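Local coordinates for protein cellulase (Bacillus sp. BG-CS10, PDB 5E09) that hydrolyses beta-1,4-glucosidic bonds in cellulose as a halophilic family 5 glycoside hydrolase that also carries a family 46 carbohydrate-binding module, at residues P19-G24 with H307-N312; V62-Q67 with V98-H103; A126-L131 with L142-V147; N218-V223 with G264-L269. All coordinates share one frame; numbering follows the deposited sequence.

Contact 1 of 4, residues P19-G24 with H307-N312; sequences PGWNLG and HMLWDN
Gly-20 and Asn-22 bond to the backbone of residues 307-312 where the first and last strands of a TIM barrel, 20-23 and 306-311, run parallel and close the ring. Gly-20 N gives to His-307 O, Gly-20 O takes from Leu-309 N, and Asn-22 N reaches Leu-309 O at 2.8 Å. Having no side chain, Gly-20 lets the bent selenomethionine Met-308 bring CE within 4.0 Å of its CA. The Asn-22 side chain extends over the sheet face that also carries Trp-310. Its CB lies 3.6 Å from Trp-310 CE3; CG, set beside the backbone N (chi1 -84°), directs OD1 past the same ring to NH1 of Arg-59; ND2 donates to Gly-270 O and, over 3.2 Å, to Leu-309 O from above its carbonyl plane. An amide suits this buried spot because it both gives and accepts. On the face carrying Trp-21 and Asp-311, indole NE1 donates to Asp-311 OD2 at 2.9 Å, meeting the anti side of a carboxylate turned 76° from the ring; OD2 also takes Leu-316 N. Gly-24 CA sits over a face of Trp-310. Near the strand starts, a water gives to Gly-20 O and lies 2.7 Å from His-307 ND1, in the imidazole plane.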
loop_
_atom_site.group_PDB
_atom_site.type_symbol
_atom_site.label_atom_id
_atom_site.label_comp_id
_atom_site.label_asym_id
_atom_site.label_seq_id
_atom_site.Cartn_x
_atom_site.Cartn_y
_atom_site.Cartn_z
ATOM N N PRO A 19 9.852 12.941 -2.434
ATOM C CA PRO A 19 9.323 11.665 -1.943
ATOM C C PRO A 19 10.274 10.498 -2.207
ATOM O O PRO A 19 11.247 10.652 -2.945
ATOM C CB PRO A 19 8.045 11.497 -2.755
ATOM C CG PRO A 19 8.426 12.066 -4.099
ATOM C CD PRO A 19 9.398 13.209 -3.812
ATOM N N GLY A 20 9.975 9.340 -1.627
ATOM C CA GLY A 20 10.849 8.188 -1.744
ATOM C C GLY A 20 10.157 6.951 -2.278
ATOM O O GLY A 20 8.929 6.849 -2.271
ATOM N N TRP A 21 10.960 5.999 -2.735
ATOM C CA TRP A 21 10.444 4.811 -3.392
ATOM C C TRP A 21 11.174 3.563 -2.897
ATOM O O TRP A 21 12.399 3.566 -2.775
ATOM C CB TRP A 21 10.593 4.967 -4.906
ATOM C CG TRP A 21 10.049 3.835 -5.733
ATOM C CD1 TRP A 21 8.756 3.661 -6.132
ATOM C CD2 TRP A 21 10.791 2.744 -6.294
ATOM N NE1 TRP A 21 8.644 2.521 -6.891
ATOM C CE2 TRP A 21 9.886 1.938 -7.009
ATOM C CE3 TRP A 21 12.135 2.366 -6.262
ATOM C CZ2 TRP A 21 10.269 0.784 -7.680
ATOM C CZ3 TRP A 21 12.519 1.214 -6.926
ATOM C CH2 TRP A 21 11.590 0.437 -7.624
ATOM N N ASN A 22 10.420 2.504 -2.608
ATOM C CA ASN A 22 11.002 1.243 -2.149
ATOM C C ASN A 22 11.286 0.281 -3.286
ATOM O O ASN A 22 10.394 -0.031 -4.074
ATOM C CB ASN A 22 10.077 0.545 -1.147
ATOM C CG ASN A 22 10.245 1.059 0.262
ATOM O OD1 ASN A 22 11.095 0.582 1.009
ATOM N ND2 ASN A 22 9.426 2.027 0.640
ATOM N N LEU A 23 12.523 -0.195 -3.364
ATOM C CA LEU A 23 12.877 -1.256 -4.300
ATOM C C LEU A 23 12.460 -2.600 -3.698
ATOM O O LEU A 23 13.298 -3.418 -3.319
ATOM C CB LEU A 23 14.379 -1.220 -4.612
ATOM C CG LEU A 23 14.944 -2.171 -5.674
ATOM C CD1 LEU A 23 14.362 -1.871 -7.045
ATOM C CD2 LEU A 23 16.471 -2.103 -5.704
ATOM N N GLY A 24 11.151 -2.816 -3.608
ATOM C CA GLY A 24 10.605 -3.958 -2.896
ATOM C C GLY A 24 10.696 -5.315 -3.574
ATOM O O GLY A 24 10.875 -5.404 -4.789
ATOM N N HIS A 307 7.820 10.523 3.081
ATOM C CA HIS A 307 7.212 9.215 2.855
ATOM C C HIS A 307 7.863 8.453 1.706
ATOM O O HIS A 307 8.420 9.051 0.782
ATOM C CB HIS A 307 5.715 9.373 2.591
ATOM C CG HIS A 307 5.401 10.314 1.470
ATOM N ND1 HIS A 307 5.632 9.995 0.147
ATOM C CD2 HIS A 307 4.894 11.567 1.475
ATOM C CE1 HIS A 307 5.272 11.016 -0.612
ATOM N NE2 HIS A 307 4.823 11.983 0.168
HETATM N N MSE A 308 7.780 7.127 1.770
HETATM C CA MSE A 308 8.416 6.242 0.792
HETATM C C MSE A 308 7.498 5.081 0.393
HETATM O O MSE A 308 7.228 4.186 1.198
HETATM C CB MSE A 308 9.732 5.694 1.349
HETATM C CG MSE A 308 10.631 6.756 1.960
HETATM SE SE MSE A 308 12.368 6.061 2.432
HETATM C CE MSE A 308 13.216 6.146 0.677
ATOM N N LEU A 309 7.036 5.097 -0.853
ATOM C CA LEU A 309 6.040 4.147 -1.339
ATOM C C LEU A 309 6.585 2.726 -1.432
ATOM O O LEU A 309 7.680 2.505 -1.948
ATOM C CB LEU A 309 5.527 4.596 -2.711
ATOM C CG LEU A 309 4.613 3.661 -3.506
ATOM C CD1 LEU A 309 3.215 3.641 -2.910
ATOM C CD2 LEU A 309 4.586 4.064 -4.977
ATOM N N TRP A 310 5.818 1.763 -0.933
ATOM C CA TRP A 310 6.206 0.364 -1.060
ATOM C C TRP A 310 5.836 -0.150 -2.447
ATOM O O TRP A 310 4.664 -0.145 -2.823
ATOM C CB TRP A 310 5.539 -0.503 0.016
ATOM C CG TRP A 310 5.849 -1.963 -0.157
ATOM C CD1 TRP A 310 4.995 -2.941 -0.596
ATOM C CD2 TRP A 310 7.102 -2.605 0.069
ATOM N NE1 TRP A 310 5.640 -4.149 -0.641
ATOM C CE2 TRP A 310 6.950 -3.969 -0.235
ATOM C CE3 TRP A 310 8.354 -2.158 0.522
ATOM C CZ2 TRP A 310 7.979 -4.898 -0.115
ATOM C CZ3 TRP A 310 9.385 -3.078 0.641
ATOM C CH2 TRP A 310 9.190 -4.433 0.322
ATOM N N ASP A 311 6.838 -0.585 -3.202
ATOM C CA ASP A 311 6.625 -1.071 -4.563
ATOM C C ASP A 311 7.309 -2.417 -4.755
ATOM O O ASP A 311 8.514 -2.471 -4.973
ATOM C CB ASP A 311 7.154 -0.055 -5.577
ATOM C CG ASP A 311 6.683 -0.332 -7.010
ATOM O OD1 ASP A 311 6.301 -1.485 -7.328
ATOM O OD2 ASP A 311 6.705 0.625 -7.821
ATOM N N ASN A 312 6.535 -3.499 -4.684
ATOM C CA ASN A 312 7.092 -4.850 -4.771
ATOM C C ASN A 312 7.245 -5.326 -6.212
ATOM O O ASN A 312 7.571 -6.488 -6.459
ATOM C CB ASN A 312 6.221 -5.845 -3.986
ATOM C CG ASN A 312 4.790 -5.948 -4.519
ATOM O OD1 ASN A 312 4.497 -5.564 -5.654
ATOM N ND2 ASN A 312 3.893 -6.483 -3.695
HETATM O O HOH W 1 6.507 8.311 -1.738
#

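Contact 2 of 4, residues V62-Q67 with V98-H103; sequences VTWENQ and VMLNLH
The carbonyl oxygen of Asn-101 takes the indole N-H of Trp-64: NE1 lies 2.9 Å from O, on a lone pair and within the ring plane, and the bond is nearly straight at 166°. One residue thus serves the facing segment twice, since OD1 of Asn-101 accepts the backbone N of Val-62 at 3.0 Å. The Asn-101 side chain stands between its own backbone N and carbonyl carbon (chi1 72°), a setting that leaves ND2 to donate to ND1 of His-103 at 3.2 Å, in the imidazole plane, with a weak second bond to Glu-145 OE2. These groups lie where strand 97-100 of the TIM barrel runs out into its loop and meets the loop that follows the neighbouring strand 57-60. Trp-64 is wedged here: CD2 of Leu-102 crosses close to its CD1, Leu-100 CD1 approaches CZ2, and from its own segment Val-62 CG1 sits over the centre of one face. The other methyl of Val-62, CG2, packs against Leu-100 CD1 at 3.5 Å, so a branched residue fills both places at once. His-103 N gives a weak bond to Val-62 O, its side chain crosses that of Thr-63 at about a right angle, CB 3.8 Å from Thr-63 OG1, and that hydroxyl is bonded to Asp-28 O.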
loop_
_atom_site.group_PDB
_atom_site.type_symbol
_atom_site.label_atom_id
_atom_site.label_comp_id
_atom_site.label_asym_id
_atom_site.label_seq_id
_atom_site.Cartn_x
_atom_site.Cartn_y
_atom_site.Cartn_z
ATOM N N VAL A 62 17.182 -5.083 2.085
ATOM C CA VAL A 62 18.004 -6.252 1.813
ATOM C C VAL A 62 17.831 -7.312 2.890
ATOM O O VAL A 62 17.953 -7.023 4.079
ATOM C CB VAL A 62 19.493 -5.889 1.710
ATOM C CG1 VAL A 62 20.298 -7.117 1.317
ATOM C CG2 VAL A 62 19.704 -4.768 0.699
ATOM N N THR A 63 17.525 -8.532 2.469
ATOM C CA THR A 63 17.546 -9.680 3.364
ATOM C C THR A 63 18.885 -10.386 3.189
ATOM O O THR A 63 19.261 -10.741 2.068
ATOM C CB THR A 63 16.385 -10.647 3.084
ATOM O OG1 THR A 63 15.142 -9.973 3.316
ATOM C CG2 THR A 63 16.468 -11.863 3.996
ATOM N N TRP A 64 19.601 -10.579 4.293
ATOM C CA TRP A 64 20.997 -11.014 4.239
ATOM C C TRP A 64 21.228 -12.485 4.571
ATOM O O TRP A 64 22.244 -13.044 4.167
ATOM C CB TRP A 64 21.845 -10.169 5.194
ATOM C CG TRP A 64 21.826 -8.711 4.887
ATOM C CD1 TRP A 64 21.022 -7.768 5.448
ATOM C CD2 TRP A 64 22.652 -8.025 3.938
ATOM N NE1 TRP A 64 21.293 -6.535 4.910
ATOM C CE2 TRP A 64 22.289 -6.667 3.986
ATOM C CE3 TRP A 64 23.657 -8.432 3.059
ATOM C CZ2 TRP A 64 22.901 -5.710 3.175
ATOM C CZ3 TRP A 64 24.263 -7.484 2.262
ATOM C CH2 TRP A 64 23.882 -6.138 2.321
ATOM N N GLU A 65 20.299 -13.098 5.305
ATOM C CA GLU A 65 20.517 -14.422 5.897
ATOM C C GLU A 65 21.054 -15.484 4.939
ATOM O O GLU A 65 21.967 -16.235 5.286
ATOM C CB GLU A 65 19.223 -14.951 6.513
ATOM C CG GLU A 65 19.392 -16.333 7.131
ATOM C CD GLU A 65 18.151 -17.186 7.006
ATOM O OE1 GLU A 65 17.149 -16.883 7.686
ATOM O OE2 GLU A 65 18.172 -18.158 6.222
ATOM N N ASN A 66 20.486 -15.548 3.741
ATOM C CA ASN A 66 20.879 -16.558 2.764
ATOM C C ASN A 66 22.146 -16.192 1.987
ATOM O O ASN A 66 22.526 -16.880 1.041
ATOM C CB ASN A 66 19.724 -16.819 1.796
ATOM C CG ASN A 66 18.594 -17.595 2.441
ATOM O OD1 ASN A 66 18.824 -18.448 3.295
ATOM N ND2 ASN A 66 17.363 -17.300 2.038
ATOM N N GLN A 67 22.809 -15.116 2.390
ATOM C CA GLN A 67 24.039 -14.704 1.726
ATOM C C GLN A 67 25.193 -14.647 2.722
ATOM O O GLN A 67 26.243 -14.062 2.446
ATOM C CB GLN A 67 23.852 -13.344 1.044
ATOM C CG GLN A 67 22.715 -13.296 0.028
ATOM C CD GLN A 67 23.006 -14.094 -1.241
ATOM O OE1 GLN A 67 24.144 -14.484 -1.500
ATOM N NE2 GLN A 67 21.969 -14.333 -2.038
ATOM N N VAL A 98 19.725 7.387 -0.346
ATOM C CA VAL A 98 19.526 5.941 -0.254
ATOM C C VAL A 98 19.419 5.485 1.204
ATOM O O VAL A 98 20.177 5.942 2.054
ATOM C CB VAL A 98 20.677 5.175 -0.938
ATOM C CG1 VAL A 98 20.457 3.665 -0.846
ATOM C CG2 VAL A 98 20.805 5.613 -2.384
HETATM N N MSE A 99 18.462 4.603 1.488
HETATM C CA MSE A 99 18.349 3.976 2.804
HETATM C C MSE A 99 18.602 2.479 2.666
HETATM O O MSE A 99 17.964 1.811 1.848
HETATM C CB MSE A 99 16.967 4.227 3.436
HETATM C CG MSE A 99 16.791 3.546 4.800
HETATM SE SE MSE A 99 15.050 3.788 5.670
HETATM C CE MSE A 99 14.813 5.699 5.297
ATOM N N LEU A 100 19.541 1.961 3.457
ATOM C CA LEU A 100 19.898 0.537 3.414
ATOM C C LEU A 100 19.636 -0.147 4.761
ATOM O O LEU A 100 19.912 0.435 5.815
ATOM C CB LEU A 100 21.365 0.376 3.023
ATOM C CG LEU A 100 21.914 -1.047 2.967
ATOM C CD1 LEU A 100 21.299 -1.798 1.805
ATOM C CD2 LEU A 100 23.435 -1.053 2.874
ATOM N N ASN A 101 19.108 -1.373 4.739
ATOM C CA ASN A 101 18.782 -2.057 5.996
ATOM C C ASN A 101 19.130 -3.539 6.080
ATOM O O ASN A 101 19.772 -4.096 5.191
ATOM C CB ASN A 101 17.284 -1.893 6.308
ATOM C CG ASN A 101 16.366 -2.711 5.396
ATOM O OD1 ASN A 101 16.785 -3.645 4.701
ATOM N ND2 ASN A 101 15.082 -2.364 5.422
ATOM N N LEU A 102 18.519 -4.158 7.087
ATOM C CA LEU A 102 18.485 -5.586 7.323
ATOM C C LEU A 102 16.961 -5.671 7.159
ATOM O O LEU A 102 16.252 -4.888 7.790
ATOM C CB LEU A 102 18.898 -5.919 8.750
ATOM C CG LEU A 102 20.306 -5.489 9.166
ATOM C CD1 LEU A 102 20.556 -5.811 10.632
ATOM C CD2 LEU A 102 21.353 -6.149 8.281
ATOM N N HIS A 103 16.461 -6.596 6.361
ATOM C CA HIS A 103 15.029 -6.669 6.149
ATOM C C HIS A 103 14.286 -7.855 6.732
ATOM O O HIS A 103 13.872 -7.796 7.845
ATOM C CB HIS A 103 14.703 -6.498 4.679
ATOM C CG HIS A 103 13.347 -5.945 4.421
ATOM N ND1 HIS A 103 13.050 -4.618 4.577
ATOM C CD2 HIS A 103 12.212 -6.535 4.007
ATOM C CE1 HIS A 103 11.789 -4.415 4.280
ATOM N NE2 HIS A 103 11.261 -5.562 3.917
#

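Contact 3 of 4, residues A126-L131 with L142-V147; sequences ALWEQL and LMFESV
Trp-128 and Phe-144 meet between helix 117-134 and strand 142-145, which run antiparallel with axes 11.5 Å apart, as expected in the beta-alpha-beta crossover of a TIM barrel. Both aromatic side chains have CG beside the backbone N: chi1 is -83° for Trp-128, a value that leans the indole off the helix toward the strand, and -61° for Phe-144, whose side chain points outward to the helix layer. The two side chains run past one another from opposing sides, and CZ3 of the indole comes to lie over one face of the phenyl ring, 3.6 Å from Phe-144 CG. Their planes meet obliquely, 42° apart. Leu-131, one helical turn on, lays CD1 over the rim of an indole face. With the six-membered ring placed so, the rest of the indole edge faces the strand's end: CZ2 is 3.1 Å from Glu-145 O, and NE1 donates to Ser-146 O at 3.1 Å, in the ring plane. The exact position of NE1 is less sure, since Leu-102 CD1 is modelled too near it. Tryptophan fits this layer because its one N-H can satisfy a buried carbonyl, that of Ser-146, while the C-H groups of the ring pack on Phe-144 and lie against Glu-145 O.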
loop_
_atom_site.group_PDB
_atom_site.type_symbol
_atom_site.label_atom_id
_atom_site.label_comp_id
_atom_site.label_asym_id
_atom_site.label_seq_id
_atom_site.Cartn_x
_atom_site.Cartn_y
_atom_site.Cartn_z
ATOM N N ALA A 126 28.199 -8.807 13.259
ATOM C CA ALA A 126 28.995 -9.113 12.070
ATOM C C ALA A 126 28.438 -8.418 10.824
ATOM O O ALA A 126 29.191 -7.862 10.007
ATOM C CB ALA A 126 29.059 -10.621 11.852
ATOM N N LEU A 127 27.116 -8.453 10.688
ATOM C CA LEU A 127 26.436 -7.796 9.580
ATOM C C LEU A 127 26.708 -6.307 9.553
ATOM O O LEU A 127 27.187 -5.779 8.547
ATOM C CB LEU A 127 24.923 -8.021 9.646
ATOM C CG LEU A 127 24.383 -9.240 8.909
ATOM C CD1 LEU A 127 22.860 -9.243 8.918
ATOM C CD2 LEU A 127 24.920 -9.259 7.487
ATOM N N TRP A 128 26.399 -5.616 10.646
ATOM C CA TRP A 128 26.563 -4.166 10.614
ATOM C C TRP A 128 28.033 -3.743 10.633
ATOM O O TRP A 128 28.353 -2.619 10.254
ATOM C CB TRP A 128 25.778 -3.502 11.747
ATOM C CG TRP A 128 24.344 -3.308 11.358
ATOM C CD1 TRP A 128 23.241 -3.872 11.940
ATOM C CD2 TRP A 128 23.861 -2.526 10.247
ATOM N NE1 TRP A 128 22.104 -3.471 11.276
ATOM C CE2 TRP A 128 22.454 -2.659 10.250
ATOM C CE3 TRP A 128 24.482 -1.734 9.283
ATOM C CZ2 TRP A 128 21.664 -2.003 9.293
ATOM C CZ3 TRP A 128 23.687 -1.090 8.341
ATOM C CH2 TRP A 128 22.291 -1.229 8.356
ATOM N N GLU A 129 28.927 -4.645 11.033
ATOM C CA GLU A 129 30.356 -4.381 10.896
ATOM C C GLU A 129 30.762 -4.416 9.423
ATOM O O GLU A 129 31.406 -3.483 8.929
ATOM C CB GLU A 129 31.180 -5.382 11.700
ATOM C CG GLU A 129 31.331 -5.023 13.170
ATOM C CD GLU A 129 31.953 -6.142 13.992
ATOM O OE1 GLU A 129 32.172 -7.242 13.439
ATOM O OE2 GLU A 129 32.221 -5.919 15.195
ATOM N N GLN A 130 30.376 -5.478 8.714
ATOM C CA GLN A 130 30.698 -5.566 7.286
ATOM C C GLN A 130 30.062 -4.420 6.485
ATOM O O GLN A 130 30.701 -3.844 5.599
ATOM C CB GLN A 130 30.260 -6.908 6.707
ATOM C CG GLN A 130 30.999 -8.097 7.268
ATOM C CD GLN A 130 30.432 -9.411 6.775
ATOM O OE1 GLN A 130 30.674 -9.814 5.640
ATOM N NE2 GLN A 130 29.671 -10.087 7.625
ATOM N N LEU A 131 28.814 -4.085 6.806
ATOM C CA LEU A 131 28.123 -2.989 6.126
ATOM C C LEU A 131 28.771 -1.643 6.444
ATOM O O LEU A 131 28.939 -0.811 5.551
ATOM C CB LEU A 131 26.637 -2.954 6.501
ATOM C CG LEU A 131 25.814 -4.182 6.100
ATOM C CD1 LEU A 131 24.396 -4.089 6.613
ATOM C CD2 LEU A 131 25.812 -4.349 4.608
ATOM N N LEU A 142 23.750 8.440 1.766
ATOM C CA LEU A 142 23.452 7.056 2.126
ATOM C C LEU A 142 23.284 6.946 3.644
ATOM O O LEU A 142 24.142 7.387 4.410
ATOM C CB LEU A 142 24.549 6.112 1.634
ATOM C CG LEU A 142 24.520 4.676 2.157
ATOM C CD1 LEU A 142 23.310 3.927 1.614
ATOM C CD2 LEU A 142 25.805 3.960 1.786
HETATM N N MSE A 143 22.163 6.371 4.064
HETATM C CA MSE A 143 21.833 6.228 5.474
HETATM C C MSE A 143 21.501 4.770 5.790
HETATM O O MSE A 143 21.082 4.008 4.910
HETATM C CB MSE A 143 20.654 7.133 5.836
HETATM C CG MSE A 143 19.309 6.644 5.287
HETATM SE SE MSE A 143 17.986 8.065 5.183
HETATM C CE MSE A 143 18.518 8.814 3.461
ATOM N N PHE A 144 21.687 4.391 7.051
ATOM C CA PHE A 144 21.443 3.020 7.504
ATOM C C PHE A 144 20.232 2.956 8.420
ATOM O O PHE A 144 20.102 3.799 9.309
ATOM C CB PHE A 144 22.658 2.475 8.263
ATOM C CG PHE A 144 23.920 2.408 7.455
ATOM C CD1 PHE A 144 23.883 2.294 6.072
ATOM C CD2 PHE A 144 25.156 2.430 8.086
ATOM C CE1 PHE A 144 25.061 2.215 5.333
ATOM C CE2 PHE A 144 26.332 2.353 7.353
ATOM C CZ PHE A 144 26.282 2.245 5.973
ATOM N N GLU A 145 19.346 1.976 8.221
ATOM C CA GLU A 145 18.340 1.692 9.247
ATOM C C GLU A 145 18.573 0.305 9.838
ATOM O O GLU A 145 18.845 -0.665 9.119
ATOM C CB GLU A 145 16.898 1.825 8.727
ATOM C CG GLU A 145 16.573 1.014 7.526
ATOM C CD GLU A 145 15.074 0.837 7.284
ATOM O OE1 GLU A 145 14.281 0.799 8.251
ATOM O OE2 GLU A 145 14.688 0.735 6.101
ATOM N N SER A 146 18.456 0.235 11.161
ATOM C CA SER A 146 18.930 -0.905 11.943
ATOM C C SER A 146 18.316 -2.238 11.546
ATOM O O SER A 146 19.036 -3.210 11.326
ATOM C CB SER A 146 18.664 -0.659 13.423
ATOM O OG SER A 146 17.276 -0.500 13.645
ATOM N N VAL A 147 16.990 -2.278 11.467
ATOM C CA VAL A 147 16.263 -3.512 11.181
ATOM C C VAL A 147 14.835 -3.188 10.749
ATOM O O VAL A 147 14.199 -2.294 11.309
ATOM C CB VAL A 147 16.241 -4.447 12.413
ATOM C CG1 VAL A 147 15.920 -3.651 13.681
ATOM C CG2 VAL A 147 15.253 -5.597 12.223
#

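Contact 4 of 4, residues N218-V223 with G264-L269; sequences NLIATV and GIPVVL
Val-268 O is gripped by two donors from the facing strand, Thr-222 OG1 at 2.8 Å and Val-223 N at 3.0 Å, which come to it from opposite faces of its carbonyl plane. Threonine can do this because OG1 stands anti to the backbone N (chi1 -178°), a rotation that turns the hydroxyl to the neighbouring chain and gives its proton a partner inside a buried sheet. The backbone groups nearby are paired as well: Ala-221 N gives to Pro-266 O at 3.1 Å, and Ala-221 O takes Val-268 N at 2.9 Å in an almost straight bond of 172°. Ala-221 thus bonds through N and O to the residues on either side of Val-267, the pattern of parallel strands, here 219-225 and 267-272, the sixth and seventh of the TIM barrel. On the far edge of 219-225, Ile-220 and Thr-222 bond to the backbone of strand 190-193. Proline has no N-H to offer, and Pro-266 stands just before strand 267-272 begins, where its CD lies 3.6 Å from Leu-219 O. Apolar groups fill both faces of the pair. Ile-220 CG2 meets Val-268 CG2 at 3.6 Å on the face of Thr-222, inside the barrel. Outward, the small CB of Ala-221 and branched Val-267 pack toward helices 201-214 and 243-261, while Val-223 CG2 lies 4.2 Å from Val-267 CG1.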
loop_
_atom_site.group_PDB
_atom_site.type_symbol
_atom_site.label_atom_id
_atom_site.label_comp_id
_atom_site.label_asym_id
_atom_site.label_seq_id
_atom_site.Cartn_x
_atom_site.Cartn_y
_atom_site.Cartn_z
ATOM N N ASN A 218 22.177 13.246 14.482
ATOM C CA ASN A 218 21.928 12.683 13.157
ATOM C C ASN A 218 21.096 11.407 13.178
ATOM O O ASN A 218 21.487 10.389 12.610
ATOM C CB ASN A 218 23.262 12.427 12.457
ATOM C CG ASN A 218 24.003 13.719 12.128
ATOM O OD1 ASN A 218 23.439 14.639 11.533
ATOM N ND2 ASN A 218 25.263 13.798 12.537
ATOM N N LEU A 219 19.941 11.474 13.830
ATOM C CA LEU A 219 19.077 10.313 13.985
ATOM C C LEU A 219 17.685 10.591 13.417
ATOM O O LEU A 219 17.173 11.705 13.511
ATOM C CB LEU A 219 18.986 9.909 15.461
ATOM C CG LEU A 219 20.275 9.432 16.150
ATOM C CD1 LEU A 219 20.019 9.098 17.613
ATOM C CD2 LEU A 219 20.883 8.237 15.440
ATOM N N ILE A 220 17.086 9.564 12.823
ATOM C CA ILE A 220 15.788 9.671 12.174
ATOM C C ILE A 220 14.866 8.563 12.659
ATOM O O ILE A 220 15.258 7.403 12.695
ATOM C CB ILE A 220 15.914 9.578 10.640
ATOM C CG1 ILE A 220 16.916 10.612 10.113
ATOM C CG2 ILE A 220 14.554 9.743 9.982
ATOM C CD1 ILE A 220 17.493 10.254 8.761
ATOM N N ALA A 221 13.647 8.919 13.043
ATOM C CA ALA A 221 12.652 7.930 13.436
ATOM C C ALA A 221 11.955 7.389 12.195
ATOM O O ALA A 221 11.714 8.136 11.253
ATOM C CB ALA A 221 11.642 8.542 14.398
ATOM N N THR A 222 11.637 6.100 12.176
ATOM C CA THR A 222 10.861 5.588 11.059
ATOM C C THR A 222 9.668 4.746 11.482
ATOM O O THR A 222 9.738 3.956 12.429
ATOM C CB THR A 222 11.718 4.754 10.094
ATOM O OG1 THR A 222 10.897 4.320 9.003
ATOM C CG2 THR A 222 12.323 3.534 10.784
ATOM N N VAL A 223 8.563 4.930 10.768
ATOM C CA VAL A 223 7.391 4.093 10.995
ATOM C C VAL A 223 6.809 3.666 9.654
ATOM O O VAL A 223 7.199 4.188 8.604
ATOM C CB VAL A 223 6.310 4.809 11.837
ATOM C CG1 VAL A 223 6.770 4.947 13.282
ATOM C CG2 VAL A 223 5.967 6.171 11.252
ATOM N N GLY A 264 12.911 17.903 18.017
ATOM C CA GLY A 264 13.880 17.883 16.939
ATOM C C GLY A 264 13.993 16.682 16.033
ATOM O O GLY A 264 14.846 16.652 15.147
ATOM N N ILE A 265 13.163 15.669 16.263
ATOM C CA ILE A 265 13.306 14.449 15.469
ATOM C C ILE A 265 12.457 14.283 14.210
ATOM O O ILE A 265 11.228 14.226 14.275
ATOM C CB ILE A 265 13.024 13.261 16.414
ATOM C CG1 ILE A 265 13.733 13.482 17.755
ATOM C CG2 ILE A 265 13.441 11.946 15.768
ATOM C CD1 ILE A 265 13.520 12.375 18.753
ATOM N N PRO A 266 13.122 14.181 13.054
ATOM C CA PRO A 266 12.442 14.017 11.768
ATOM C C PRO A 266 11.951 12.585 11.572
ATOM O O PRO A 266 12.589 11.643 12.046
ATOM C CB PRO A 266 13.528 14.372 10.758
ATOM C CG PRO A 266 14.790 13.947 11.429
ATOM C CD PRO A 266 14.588 14.207 12.903
ATOM N N VAL A 267 10.829 12.433 10.877
ATOM C CA VAL A 267 10.216 11.131 10.685
ATOM C C VAL A 267 10.215 10.711 9.214
ATOM O O VAL A 267 9.925 11.513 8.323
ATOM C CB VAL A 267 8.768 11.119 11.220
ATOM C CG1 VAL A 267 8.110 9.757 10.992
ATOM C CG2 VAL A 267 8.749 11.491 12.694
ATOM N N VAL A 268 10.574 9.453 8.974
ATOM C CA VAL A 268 10.399 8.823 7.678
ATOM C C VAL A 268 9.344 7.714 7.755
ATOM O O VAL A 268 9.483 6.730 8.503
ATOM C CB VAL A 268 11.715 8.235 7.134
ATOM C CG1 VAL A 268 11.447 7.434 5.865
ATOM C CG2 VAL A 268 12.732 9.344 6.861
ATOM N N LEU A 269 8.270 7.905 6.999
ATOM C CA LEU A 269 7.310 6.849 6.741
ATOM C C LEU A 269 7.954 5.889 5.743
ATOM O O LEU A 269 7.751 6.004 4.540
ATOM C CB LEU A 269 5.997 7.425 6.202
ATOM C CG LEU A 269 4.844 6.441 6.008
ATOM C CD1 LEU A 269 4.552 5.712 7.309
ATOM C CD2 LEU A 269 3.608 7.172 5.526
#

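How the contacts relate
From the N terminus, strand 20-23 opens the barrel, and its partner in contact 1 comes almost 290 residues later, so this contact encloses the other three. Within that span contact 2 closes first, joining the loop after strand 57-60 to the end of strand 97-100. Contact 3 follows, tying helix 117-134 to the next strand, and contact 4 comes after it, pairing strands six and seven; these three lie in series and none cross. Strands 97-100 and 142-145 are neighbours, linking contacts 2 and 3, whose centres are about 8 Å apart. Strand 267-272 borders 306-311, joining contacts 4 and 1, and inside the barrel Met-99 packs against both Met-308 and Val-268.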